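Local atomic coordinates of aldehyde dehydrogenase family protein (Pseudomonas syringae pv. tomato, PDB entry 5IUV), a protein that probably oxidises indole-3-acetaldehyde to the auxin indole-3-acetic acid with NAD+ as electron acceptor, in a plant-pathogenic bacterium. Residues A[91-96]-A[207-212]; A[98-103]-A[200-205]; A[292-297]-A[405-410]; A[354-359]-A[398-403]. All coordinates share one frame; numbering follows the deposited sequence.

Contact 1: A[91-96]-A[207-212]; sequences AGLLEQ and AIEAGI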
# COMPACT_ATOMS: atom_id res chain seq x y z
N ALA A 91 -13.31 1.93 24.03
CA ALA A 91 -13.22 3.37 23.90
C ALA A 91 -14.50 4.03 24.42
O ALA A 91 -14.45 5.04 25.12
CB ALA A 91 -12.98 3.76 22.45
N GLY A 92 -15.64 3.43 24.10
CA GLY A 92 -16.93 3.93 24.56
C GLY A 92 -17.06 4.00 26.07
O GLY A 92 -17.73 4.90 26.61
N LEU A 93 -16.45 3.04 26.76
CA LEU A 93 -16.52 3.01 28.22
C LEU A 93 -15.62 4.07 28.85
O LEU A 93 -15.89 4.54 29.94
CB LEU A 93 -16.17 1.62 28.75
CG LEU A 93 -17.26 0.56 28.53
CD1 LEU A 93 -16.76 -0.83 28.91
CD2 LEU A 93 -18.52 0.92 29.31
N LEU A 94 -14.54 4.43 28.16
CA LEU A 94 -13.72 5.56 28.61
C LEU A 94 -14.55 6.84 28.56
O LEU A 94 -14.56 7.63 29.51
CB LEU A 94 -12.46 5.71 27.75
CG LEU A 94 -11.18 5.04 28.27
CD1 LEU A 94 -11.35 3.55 28.44
CD2 LEU A 94 -9.99 5.35 27.35
N GLU A 95 -15.27 7.04 27.46
CA GLU A 95 -16.10 8.22 27.32
C GLU A 95 -17.25 8.23 28.33
O GLU A 95 -17.56 9.26 28.91
CB GLU A 95 -16.65 8.31 25.89
CG GLU A 95 -15.56 8.50 24.86
CD GLU A 95 -16.11 8.68 23.46
OE1 GLU A 95 -17.04 7.94 23.08
OE2 GLU A 95 -15.59 9.57 22.74
N GLN A 96 -17.86 7.07 28.54
CA GLN A 96 -18.97 6.94 29.47
C GLN A 96 -18.52 7.25 30.90
O GLN A 96 -19.30 7.76 31.69
CB GLN A 96 -19.56 5.53 29.38
CG GLN A 96 -20.69 5.22 30.33
CD GLN A 96 -21.18 3.79 30.16
OE1 GLN A 96 -21.43 3.34 29.04
NE2 GLN A 96 -21.30 3.07 31.27
N ALA A 207 -11.79 -2.60 30.63
CA ALA A 207 -11.39 -3.50 29.55
C ALA A 207 -12.19 -4.80 29.62
O ALA A 207 -12.71 -5.27 28.61
CB ALA A 207 -9.89 -3.78 29.62
N ILE A 208 -12.31 -5.36 30.82
CA ILE A 208 -13.11 -6.56 31.03
C ILE A 208 -14.58 -6.32 30.67
O ILE A 208 -15.21 -7.15 30.00
CB ILE A 208 -13.00 -7.06 32.49
CG1 ILE A 208 -11.58 -7.52 32.79
CG2 ILE A 208 -13.98 -8.20 32.75
CD1 ILE A 208 -11.11 -8.66 31.90
N GLU A 209 -15.11 -5.19 31.10
CA GLU A 209 -16.51 -4.87 30.81
C GLU A 209 -16.74 -4.73 29.29
O GLU A 209 -17.80 -5.08 28.79
CB GLU A 209 -16.94 -3.60 31.54
CG GLU A 209 -18.43 -3.29 31.39
CD GLU A 209 -18.84 -1.98 32.03
OE1 GLU A 209 -18.01 -1.36 32.74
OE2 GLU A 209 -20.01 -1.58 31.82
N ALA A 210 -15.74 -4.24 28.57
CA ALA A 210 -15.87 -4.11 27.11
C ALA A 210 -15.83 -5.46 26.40
O ALA A 210 -16.30 -5.59 25.26
CB ALA A 210 -14.78 -3.19 26.56
N GLY A 211 -15.26 -6.47 27.05
CA GLY A 211 -15.19 -7.80 26.45
C GLY A 211 -13.77 -8.31 26.22
O GLY A 211 -13.59 -9.38 25.65
N ILE A 212 -12.77 -7.54 26.66
CA ILE A 212 -11.40 -8.04 26.64
C ILE A 212 -11.27 -9.20 27.62
O ILE A 212 -11.58 -9.03 28.80
CB ILE A 212 -10.39 -6.94 27.03
CG1 ILE A 212 -10.46 -5.75 26.08
CG2 ILE A 212 -8.97 -7.51 27.07
CD1 ILE A 212 -9.89 -6.04 24.70
O HOH W 1 -21.54 0.37 31.46
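Leu93 carries nearly all of the direct contact between the helix ends 91-96 and 207-212, and it does so with its two methyl groups. CD1 reaches furthest and settles over the backbone of the last helical turn, 3.6 Å from Ala210 N. The same methyl lies 3.9 Å from Ala210 CB and also touches the aliphatic start of Glu209, with Leu93 CD1 to Glu209 CB at 3.8 Å. The other methyl, CD2, rests beside the Glu209 carboxylate, so one leucine fork covers the glutamate from CB to its head. Glu209 passes aslant over the leucine methyls, its CG anti to the backbone N (chi1 -174°) and its chain extended, so that CB, CG and the carboxylate each come against one methyl or both.

Past this apolar patch the two polar tips are joined through solvent. A water accepts from Gln96 NE2 at 2.7 Å and donates to Glu209 OE2 at 2.5 Å, closing a bridge over the leucine at the exposed margin. The contact is a worked case of helix-end packing in the coenzyme-binding half of an aldehyde dehydrogenase: helix 198-210 stops here in a Schellman motif. Gly211, with positive phi (118°), sends its N back to Ile208 O at 3.0 Å, while Ile212 N bonds to Ala207 O at 3.0 Å. One turn earlier on helix 80-96, Arg89 donates from NE to Ala210 O, and Phe90 packs on Ala207 and Ala210. On another side of helix 80-96, Ala91 and Leu94 pack on Leu128 of helix 113-134.

Contact 2: A[98-103]-A[200-205]; sequences AEELAL and AIRIAQ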
# COMPACT_ATOMS: atom_id res chain seq x y z
N ALA A 98 -15.93 9.31 31.61
CA ALA A 98 -14.98 10.39 31.37
C ALA A 98 -14.76 11.30 32.58
O ALA A 98 -13.63 11.69 32.85
CB ALA A 98 -15.42 11.22 30.16
N GLU A 99 -15.83 11.63 33.29
CA GLU A 99 -15.70 12.57 34.41
C GLU A 99 -14.85 11.98 35.54
O GLU A 99 -13.99 12.67 36.09
CB GLU A 99 -17.07 12.99 34.92
CG GLU A 99 -17.85 13.83 33.93
CD GLU A 99 -19.23 14.23 34.44
OE1 GLU A 99 -19.68 13.66 35.46
OE2 GLU A 99 -19.86 15.10 33.82
N GLU A 100 -15.10 10.72 35.87
CA GLU A 100 -14.30 10.03 36.88
C GLU A 100 -12.83 9.91 36.45
O GLU A 100 -11.93 10.20 37.23
CB GLU A 100 -14.86 8.64 37.17
CG GLU A 100 -14.03 7.85 38.17
CD GLU A 100 -14.53 6.42 38.40
OE1 GLU A 100 -15.54 6.02 37.78
OE2 GLU A 100 -13.90 5.70 39.21
N LEU A 101 -12.60 9.47 35.22
CA LEU A 101 -11.25 9.28 34.71
C LEU A 101 -10.48 10.60 34.63
O LEU A 101 -9.29 10.66 34.96
CB LEU A 101 -11.28 8.61 33.34
CG LEU A 101 -11.71 7.14 33.35
CD1 LEU A 101 -11.94 6.62 31.94
CD2 LEU A 101 -10.66 6.30 34.06
N ALA A 102 -11.16 11.66 34.20
CA ALA A 102 -10.54 12.98 34.10
C ALA A 102 -10.16 13.48 35.49
O ALA A 102 -9.09 14.07 35.68
CB ALA A 102 -11.48 13.97 33.42
N LEU A 103 -11.04 13.24 36.45
CA LEU A 103 -10.81 13.68 37.81
C LEU A 103 -9.63 12.92 38.42
O LEU A 103 -8.78 13.51 39.09
CB LEU A 103 -12.08 13.50 38.65
CG LEU A 103 -12.08 14.04 40.08
CD1 LEU A 103 -11.62 15.49 40.12
CD2 LEU A 103 -13.48 13.90 40.66
N ALA A 200 -4.70 4.03 34.85
CA ALA A 200 -4.35 2.71 34.35
C ALA A 200 -5.01 1.61 35.18
O ALA A 200 -5.56 0.65 34.64
CB ALA A 200 -2.84 2.52 34.35
N ILE A 201 -4.96 1.75 36.50
CA ILE A 201 -5.58 0.79 37.39
C ILE A 201 -7.08 0.71 37.12
O ILE A 201 -7.66 -0.37 37.05
CB ILE A 201 -5.33 1.15 38.88
CG1 ILE A 201 -3.87 0.86 39.25
CG2 ILE A 201 -6.27 0.40 39.81
CD1 ILE A 201 -3.46 1.41 40.61
N ARG A 202 -7.69 1.87 36.93
CA ARG A 202 -9.14 1.96 36.76
C ARG A 202 -9.63 1.36 35.43
O ARG A 202 -10.66 0.69 35.40
CB ARG A 202 -9.60 3.42 36.88
CG ARG A 202 -11.10 3.63 36.72
CD ARG A 202 -11.91 2.98 37.84
NE ARG A 202 -13.33 3.27 37.69
CZ ARG A 202 -14.20 2.46 37.09
NH1 ARG A 202 -13.80 1.30 36.61
NH2 ARG A 202 -15.48 2.82 36.99
N ILE A 203 -8.89 1.58 34.34
CA ILE A 203 -9.37 1.09 33.04
C ILE A 203 -9.20 -0.41 32.86
O ILE A 203 -9.75 -0.98 31.92
CB ILE A 203 -8.68 1.81 31.85
CG1 ILE A 203 -7.18 1.54 31.84
CG2 ILE A 203 -9.00 3.31 31.86
CD1 ILE A 203 -6.47 1.99 30.57
N ALA A 204 -8.45 -1.06 33.75
CA ALA A 204 -8.33 -2.53 33.71
C ALA A 204 -9.70 -3.18 33.83
O ALA A 204 -10.01 -4.15 33.13
CB ALA A 204 -7.40 -3.02 34.82
N GLN A 205 -10.54 -2.62 34.70
CA GLN A 205 -11.90 -3.10 34.89
C GLN A 205 -12.78 -2.81 33.67
O GLN A 205 -13.61 -3.64 33.27
CB GLN A 205 -12.51 -2.44 36.12
CG GLN A 205 -14.03 -2.52 36.18
CD GLN A 205 -14.52 -3.88 36.62
OE1 GLN A 205 -15.07 -4.64 35.82
NE2 GLN A 205 -14.32 -4.19 37.89
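Arg202 reaches across from helix 198-210 to helix 98-109, two nearly antiparallel helices (155° between the short segments) that pack on the coenzyme-binding part of the aldehyde dehydrogenase fold. Their axes stay 10.8 Å apart, a gap bridged by side chains. Arg202 CB lies at the margin of Leu101, 4.2 Å from its CD2, and CG comes closer, 3.8 Å from Leu101 CD2. The chain then bends at chi2 (66°), which turns CD off the leucine and towards Glu100, where CD is 3.6 Å from OE2. NE makes the main bond, to Glu100 OE2 at 2.9 Å, and NH2 adds a weak one to Glu100 OE1 at 3.3 Å. This is a two-point salt bridge made by one edge of the guanidinium.

Beneath the charged pair, Leu101 CD2 also meets Ile203 CG2, and the two side chains cross at about a right angle. Leu101 continues inward onto Ile121 of helix 113-134, while Ile203 packs on Leu171 and Leu178 of helix 170-183. The salt bridge is not flat: OE2 lies close to the guanidinium plane, yet Arg202 NE meets that oxygen from above the carboxylate plane, 50° out of it.

Contact 3: A[292-297]-A[405-410]; sequences SAIAFN and PVLSVL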
# COMPACT_ATOMS: atom_id res chain seq x y z
N SER A 292 1.57 28.74 23.83
CA SER A 292 0.87 27.48 24.10
C SER A 292 1.83 26.30 24.05
O SER A 292 1.74 25.37 24.85
CB SER A 292 -0.28 27.28 23.11
OG SER A 292 -0.90 26.02 23.29
N ALA A 293 2.77 26.36 23.11
CA ALA A 293 3.73 25.28 22.91
C ALA A 293 4.58 25.00 24.14
O ALA A 293 5.12 23.91 24.29
CB ALA A 293 4.64 25.59 21.72
N ILE A 294 4.72 25.99 25.02
CA ILE A 294 5.57 25.81 26.19
C ILE A 294 4.76 25.79 27.49
O ILE A 294 5.22 25.24 28.50
CB ILE A 294 6.67 26.90 26.26
CG1 ILE A 294 7.75 26.52 27.27
CG2 ILE A 294 6.07 28.26 26.57
CD1 ILE A 294 8.43 25.19 26.96
N ALA A 295 3.56 26.37 27.48
CA ALA A 295 2.78 26.45 28.72
C ALA A 295 1.74 25.35 28.86
O ALA A 295 1.31 25.03 29.98
CB ALA A 295 2.11 27.82 28.83
N PHE A 296 1.31 24.76 27.74
CA PHE A 296 0.29 23.72 27.81
C PHE A 296 0.79 22.54 28.61
O PHE A 296 1.93 22.10 28.43
CB PHE A 296 -0.15 23.25 26.43
CG PHE A 296 -1.20 22.16 26.47
CD1 PHE A 296 -2.50 22.45 26.86
CD2 PHE A 296 -0.87 20.86 26.14
CE1 PHE A 296 -3.47 21.45 26.91
CE2 PHE A 296 -1.83 19.85 26.18
CZ PHE A 296 -3.13 20.15 26.57
N ASN A 297 -0.06 22.04 29.50
CA ASN A 297 0.29 20.96 30.42
C ASN A 297 1.58 21.24 31.19
O ASN A 297 2.42 20.35 31.34
CB ASN A 297 0.42 19.62 29.69
CG ASN A 297 0.25 18.43 30.62
OD1 ASN A 297 -0.64 18.44 31.48
ND2 ASN A 297 1.11 17.42 30.48
N PRO A 405 7.58 24.65 32.24
CA PRO A 405 7.20 25.71 31.30
C PRO A 405 8.30 26.75 31.13
O PRO A 405 8.09 27.93 31.42
CB PRO A 405 5.96 26.32 31.95
CG PRO A 405 6.21 26.13 33.43
CD PRO A 405 7.03 24.87 33.58
N VAL A 406 9.47 26.31 30.65
CA VAL A 406 10.63 27.18 30.51
C VAL A 406 11.05 27.31 29.04
O VAL A 406 11.47 26.33 28.43
CB VAL A 406 11.82 26.66 31.33
CG1 VAL A 406 13.03 27.58 31.17
CG2 VAL A 406 11.44 26.52 32.80
N LEU A 407 10.93 28.51 28.49
CA LEU A 407 11.23 28.76 27.08
C LEU A 407 12.61 29.38 26.86
O LEU A 407 12.99 30.32 27.58
CB LEU A 407 10.16 29.66 26.46
CG LEU A 407 10.23 29.97 24.96
CD1 LEU A 407 10.12 28.69 24.15
CD2 LEU A 407 9.14 30.94 24.56
N SER A 408 13.35 28.87 25.88
CA SER A 408 14.59 29.50 25.45
C SER A 408 14.39 30.19 24.11
O SER A 408 13.86 29.60 23.17
CB SER A 408 15.72 28.48 25.33
OG SER A 408 16.06 27.94 26.61
N VAL A 409 14.80 31.45 24.02
CA VAL A 409 14.62 32.21 22.78
C VAL A 409 15.96 32.47 22.08
O VAL A 409 16.85 33.11 22.64
CB VAL A 409 13.91 33.54 23.03
CG1 VAL A 409 13.73 34.30 21.72
CG2 VAL A 409 12.57 33.31 23.72
N LEU A 410 16.07 32.00 20.84
CA LEU A 410 17.30 32.15 20.06
C LEU A 410 17.01 32.91 18.77
O LEU A 410 15.88 32.90 18.28
CB LEU A 410 17.92 30.79 19.74
CG LEU A 410 18.21 29.79 20.87
CD1 LEU A 410 16.96 29.02 21.32
CD2 LEU A 410 19.32 28.82 20.45
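Ile294, near the end of helix 283-295, lays its longer branch across the start of strand 406-412. Its CG1 stands anti to the backbone N (chi1 -166°), while CG2 takes the crowded position between N and the carbonyl carbon. That choice directs CG1 and CD1 at the strand. Ile294 CG1 lies against the main chain of Val406, 3.8 Å from both Val406 N and Val406 C, and 3.9 Å from Leu407 N. A turn at chi2 (58°) then swings CD1 to the carbonyl of Val406, 3.6 Å from Val406 O.

The isoleucine therefore meets chiefly backbone. The apolar side-chain pair across the contact is Ile294 CG1 with Leu407 CB at 4.0 Å. The Leu407 side chain goes on to Leu308 of strand 307-311. Val406 turns its CB away from the helix, so its main chain is what Ile294 touches.

At the other end of the contact, Ile294 O approaches Pro405, 3.5 Å from CA in a CA-H...O contact and 3.7 Å from CB. Helix and strand belong to the catalytic half of the aldehyde dehydrogenase fold, where strand 406-412 runs parallel between strands 307-311 and 382-389. Leu407 is bonded through its backbone to Thr386 and Phe388, and Ile294 also packs on Leu326 of helix 312-326. No conventional hydrogen bond crosses between the segments: between these two segments the grip is apolar contact plus one CA-H...O contact, while Leu407 keeps its backbone bonds within the sheet.

Contact 4: A[354-359]-A[398-403]; sequences LSYIAA and AQEEIF. With NAD (nicotinamide-adenine-dinucleotide), chain C.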
# COMPACT_ATOMS: atom_id res chain seq x y z
N LEU A 354 13.13 24.36 38.77
CA LEU A 354 13.71 25.54 39.43
C LEU A 354 15.23 25.59 39.30
O LEU A 354 15.83 26.67 39.23
CB LEU A 354 13.32 25.55 40.92
CG LEU A 354 11.87 25.93 41.22
CD1 LEU A 354 11.59 25.85 42.71
CD2 LEU A 354 11.57 27.33 40.69
N SER A 355 15.86 24.42 39.27
CA SER A 355 17.30 24.34 39.11
C SER A 355 17.72 24.70 37.68
O SER A 355 18.79 25.28 37.47
CB SER A 355 17.80 22.94 39.48
OG SER A 355 19.20 22.84 39.26
N TYR A 356 16.88 24.37 36.71
CA TYR A 356 17.16 24.76 35.33
C TYR A 356 16.97 26.27 35.14
O TYR A 356 17.75 26.91 34.43
CB TYR A 356 16.28 23.97 34.34
CG TYR A 356 16.90 22.65 33.91
CD1 TYR A 356 18.06 22.64 33.14
CD2 TYR A 356 16.35 21.43 34.27
CE1 TYR A 356 18.64 21.45 32.74
CE2 TYR A 356 16.92 20.24 33.88
CZ TYR A 356 18.07 20.26 33.11
OH TYR A 356 18.66 19.08 32.70
N ILE A 357 15.94 26.83 35.77
CA ILE A 357 15.74 28.27 35.76
C ILE A 357 16.97 28.96 36.35
O ILE A 357 17.43 29.99 35.85
CB ILE A 357 14.47 28.70 36.53
CG1 ILE A 357 13.22 28.19 35.82
CG2 ILE A 357 14.41 30.22 36.68
CD1 ILE A 357 11.92 28.53 36.53
N ALA A 358 17.51 28.38 37.42
CA ALA A 358 18.74 28.89 38.03
C ALA A 358 19.91 28.78 37.05
O ALA A 358 20.77 29.66 37.00
CB ALA A 358 19.05 28.13 39.31
N ALA A 359 19.94 27.70 36.28
CA ALA A 359 21.01 27.47 35.31
C ALA A 359 20.93 28.47 34.15
O ALA A 359 21.95 28.85 33.58
CB ALA A 359 20.96 26.05 34.78
N ALA A 398 19.33 25.26 26.64
CA ALA A 398 19.08 25.04 25.22
C ALA A 398 19.31 23.58 24.84
O ALA A 398 18.62 23.05 23.97
CB ALA A 398 19.96 25.95 24.37
N GLN A 399 20.26 22.93 25.51
CA GLN A 399 20.61 21.55 25.18
C GLN A 399 19.78 20.51 25.93
O GLN A 399 19.40 19.49 25.37
CB GLN A 399 22.10 21.31 25.46
CG GLN A 399 23.02 21.90 24.39
CD GLN A 399 22.83 21.23 23.05
OE1 GLN A 399 22.81 20.00 22.95
NE2 GLN A 399 22.67 22.03 22.00
N GLU A 400 19.50 20.77 27.20
CA GLU A 400 18.85 19.77 28.04
C GLU A 400 17.34 19.93 28.17
O GLU A 400 16.83 21.06 28.24
CB GLU A 400 19.50 19.78 29.43
CG GLU A 400 21.00 19.54 29.36
CD GLU A 400 21.68 19.67 30.71
OE1 GLU A 400 20.99 19.54 31.75
OE2 GLU A 400 22.90 19.91 30.72
N GLU A 401 16.63 18.81 28.18
CA GLU A 401 15.18 18.82 28.36
C GLU A 401 14.84 19.22 29.79
O GLU A 401 15.30 18.59 30.75
CB GLU A 401 14.57 17.46 28.04
CG GLU A 401 13.05 17.46 28.13
CD GLU A 401 12.43 16.13 27.73
OE1 GLU A 401 12.97 15.08 28.13
OE2 GLU A 401 11.40 16.14 27.03
N ILE A 402 14.01 20.25 29.94
CA ILE A 402 13.67 20.76 31.27
C ILE A 402 12.37 20.15 31.78
O ILE A 402 12.24 19.85 32.97
CB ILE A 402 13.57 22.29 31.25
CG1 ILE A 402 14.91 22.89 30.82
CG2 ILE A 402 13.15 22.82 32.62
CD1 ILE A 402 14.84 24.36 30.41
N PHE A 403 11.41 19.96 30.87
CA PHE A 403 10.10 19.40 31.20
C PHE A 403 9.38 20.26 32.24
O PHE A 403 8.78 19.75 33.18
CB PHE A 403 10.23 17.96 31.69
CG PHE A 403 9.17 17.04 31.13
CD1 PHE A 403 8.99 16.95 29.76
CD2 PHE A 403 8.37 16.28 31.97
CE1 PHE A 403 8.02 16.12 29.24
CE2 PHE A 403 7.41 15.44 31.45
CZ PHE A 403 7.23 15.36 30.08
PA NAD C . 11.14 7.97 33.17
O1A NAD C . 12.14 7.62 32.13
O2A NAD C . 11.74 8.33 34.51
O5B NAD C . 10.11 6.78 33.36
C5B NAD C . 9.09 6.41 32.42
C4B NAD C . 8.52 5.09 32.89
O4B NAD C . 9.59 4.13 33.00
C3B NAD C . 7.80 5.07 34.24
O3B NAD C . 6.69 4.18 34.21
C2B NAD C . 8.88 4.57 35.19
O2B NAD C . 8.33 3.95 36.36
C1B NAD C . 9.61 3.57 34.29
N9A NAD C . 10.99 3.26 34.64
C8A NAD C . 11.87 4.03 35.35
N7A NAD C . 13.02 3.45 35.60
C5A NAD C . 12.90 2.21 34.98
C6A NAD C . 13.80 1.13 34.83
N6A NAD C . 15.02 1.10 35.37
N1A NAD C . 13.37 0.07 34.11
C2A NAD C . 12.14 0.08 33.60
N3A NAD C . 11.20 1.02 33.69
C4A NAD C . 11.65 2.08 34.39
O3 NAD C . 10.27 9.21 32.65
PN NAD C . 9.09 10.09 33.30
O1N NAD C . 9.74 11.01 34.27
O2N NAD C . 8.02 9.19 33.78
O5D NAD C . 8.50 10.88 32.04
C5D NAD C . 9.12 12.07 31.52
C4D NAD C . 9.86 11.71 30.26
O4D NAD C . 8.93 11.15 29.30
C3D NAD C . 10.52 12.88 29.53
O3D NAD C . 11.84 12.53 29.15
C2D NAD C . 9.59 13.06 28.32
O2D NAD C . 10.19 13.62 27.16
C1D NAD C . 9.16 11.61 28.01
N1N NAD C . 7.87 11.60 27.21
C2N NAD C . 8.00 11.15 25.87
C3N NAD C . 6.87 11.04 25.07
C7N NAD C . 6.94 10.64 23.62
O7N NAD C . 8.05 10.57 23.05
N7N NAD C . 5.81 10.47 22.98
C4N NAD C . 5.63 11.40 25.61
C5N NAD C . 5.53 11.87 26.91
C6N NAD C . 6.67 11.95 27.70
O HOH W 2 17.19 16.86 30.86
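Tyr356 leaves helix 347-362 with chi1 at -89°, which brings its ring down against the loop after helix 396-399, while Glu400, its CG beside the backbone N (chi1 -57°) and its chain extended, presents a carboxylate to the phenol. This loop is part of the coenzyme-binding cleft of the aldehyde dehydrogenase fold, and its next residue, Glu401, holds NAD.

Tyr356 OH donates to Glu400 OE1 at 2.6 Å, and OE1 accepts with its anti lone pair, the one directed away from the other carboxylate oxygen. OE1 sits at the ring edge, near the ring plane, although ring and carboxylate planes stand almost perpendicular. Over one ring face lies Ile402, whose CG1 is 4.0 Å from the ring centroid in a CH-pi contact, displaced towards the rim on the Tyr356 CG side. CG2 of the same isoleucine meets Tyr356 CB at 3.8 Å, so both branches are used. A water ties the phenol to the main chain, donating to Glu401 O at 2.6 Å and, over a longer distance, to Tyr356 OH.

With its CB pointing away from the tyrosine, Glu401 extends its chain to the nicotinamide ribose. Phe403 lies beside the same sugar, one ring face towards C3D, and its ring also meets that of Trp167. Gly270 N gives a weak hydrogen bond to Glu401 OE2. The Glu401 carboxylate takes both ribose hydroxyls, one on each oxygen: NAD O3D donates to Glu401 OE1 at 3.0 Å and NAD O2D to Glu401 OE2 at 2.8 Å.

From the N terminus, helices 80-96 and 98-109 come first, and both later receive helix 198-210. Contact 2 closes the inner loop and contact 1 the outer one, so the pair is nested; they touch where Leu94 meets Leu101 and Ile203. The chain then passes on to a second nested pair. Residues 292-297 open contact 3, within which 354-359 and 398-403 close contact 4 before 405-410 completes the outer loop. These two also touch, through Val406 and Ile357. No loops cross: the first pair ties helices around the coenzyme-binding sheet, the second joins helices, strand 406-412 and the NAD-binding loop. Contacts 1 and 4 lie about 40 Å apart between centres.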